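Local coordinates for probable hydrolase (Pseudomonas aeruginosa, PDB 3OM8), which probably acts as an alpha/beta-fold hydrolase, perhaps with 3-oxoadipate enol-lactonase activity, at residues 258-261 with 262-266. Residues are numbered along the deposited sequence; the frame is centred on the assembly and turned at random.
Sequences GAVL and SFLGA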
loop_
_atom_site.group_PDB
_atom_site.type_symbol
_atom_site.label_atom_id
_atom_site.label_comp_id
_atom_site.label_asym_id
_atom_site.label_seq_id
_atom_site.Cartn_x
_atom_site.Cartn_y
_atom_site.Cartn_z
ATOM N N GLY B 258 11.241 -10.711 -0.585
ATOM C CA GLY B 258 11.792 -9.663 0.251
ATOM C C GLY B 258 10.799 -9.276 1.325
ATOM O O GLY B 258 11.139 -9.227 2.515
ATOM N N ALA B 259 9.566 -9.015 0.898
ATOM C CA ALA B 259 8.497 -8.614 1.801
ATOM C C ALA B 259 8.281 -9.654 2.881
ATOM O O ALA B 259 8.173 -9.315 4.061
ATOM C CB ALA B 259 7.213 -8.389 1.035
ATOM N N VAL B 260 8.215 -10.920 2.471
ATOM C CA VAL B 260 7.997 -12.032 3.404
ATOM C C VAL B 260 9.167 -12.196 4.378
ATOM O O VAL B 260 8.974 -12.223 5.590
ATOM C CB VAL B 260 7.769 -13.390 2.648
ATOM C CG1 VAL B 260 7.834 -14.561 3.601
ATOM C CG2 VAL B 260 6.442 -13.375 1.900
ATOM N N LEU B 261 10.376 -12.307 3.836
ATOM C CA LEU B 261 11.569 -12.554 4.642
ATOM C C LEU B 261 11.856 -11.444 5.658
ATOM O O LEU B 261 12.294 -11.711 6.783
ATOM C CB LEU B 261 12.788 -12.792 3.739
ATOM C CG LEU B 261 12.735 -14.168 3.066
ATOM C CD1 LEU B 261 13.896 -14.395 2.105
ATOM C CD2 LEU B 261 12.705 -15.258 4.125
ATOM N N SER B 262 11.601 -10.200 5.269
ATOM C CA SER B 262 11.892 -9.079 6.159
ATOM C C SER B 262 10.892 -9.073 7.300
ATOM O O SER B 262 11.247 -8.802 8.455
ATOM C CB SER B 262 11.844 -7.755 5.399
ATOM O OG SER B 262 12.898 -7.694 4.454
ATOM N N PHE B 263 9.641 -9.380 6.960
ATOM C CA PHE B 263 8.573 -9.466 7.944
ATOM C C PHE B 263 8.825 -10.581 8.959
ATOM O O PHE B 263 8.587 -10.407 10.152
ATOM C CB PHE B 263 7.223 -9.688 7.250
ATOM C CG PHE B 263 6.098 -9.964 8.202
ATOM C CD1 PHE B 263 5.636 -8.974 9.060
ATOM C CD2 PHE B 263 5.500 -11.213 8.244
ATOM C CE1 PHE B 263 4.596 -9.223 9.943
ATOM C CE2 PHE B 263 4.449 -11.474 9.117
ATOM C CZ PHE B 263 3.996 -10.486 9.968
ATOM N N LEU B 264 9.315 -11.720 8.488
ATOM C CA LEU B 264 9.467 -12.895 9.352
ATOM C C LEU B 264 10.760 -12.874 10.167
ATOM O O LEU B 264 10.979 -13.726 11.031
ATOM C CB LEU B 264 9.381 -14.182 8.530
ATOM C CG LEU B 264 8.015 -14.492 7.906
ATOM C CD1 LEU B 264 8.109 -15.754 7.073
ATOM C CD2 LEU B 264 6.935 -14.634 8.979
ATOM N N GLY B 265 11.616 -11.902 9.885
ATOM C CA GLY B 265 12.804 -11.696 10.691
ATOM C C GLY B 265 14.044 -12.307 10.077
ATOM O O GLY B 265 15.061 -12.480 10.755
ATOM N N ALA B 266 13.953 -12.634 8.790
ATOM C CA ALA B 266 15.081 -13.192 8.051
ATOM C C ALA B 266 15.829 -12.129 7.245
ATOM O O ALA B 266 15.804 -10.945 7.584
ATOM C CB ALA B 266 14.605 -14.300 7.144
#
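Leu261 O and Ala266 N, 2.8 Å apart, form the six-to-one hydrogen bond that ends helix 253-264 in a Schellman motif. The donor lies almost in line with the carbonyl (C=O...N 161°). Gly265 supplies the positive phi, 99°, and its own N makes two weak bonds, to Leu261 O at 3.2 Å and to Ser262 O. Upstream the bonding is regular i to i+4, with Ser262 N to Gly258 O, Phe263 N to Ala259 O, and Leu264 N to Val260 O at 3.0 Å. Ser262 OG, turned back beside its own backbone N (chi1 -67°), also lies 3.0 Å from Gly258 O, though its proton has a second possible acceptor.

Two apolar contacts accompany these bonds. Leu261 CD2 touches Ala266 CB at 3.7 Å, the hydrophobic pairing across the turn that commonly goes with a Schellman end. Val260 CG1 meets Leu264 CD1 at 3.7 Å across one helical turn (i to i+4), the two branched side chains running alongside each other in the same direction.

Phe54 covers Leu261, Leu264 and Ala266. Val260, Phe263 and Leu264 pack this C-terminal helix on strands 95-100, 118-124 and 211-216 of the central sheet, and Arg120 NH2 hydrogen-bonds Phe263 O.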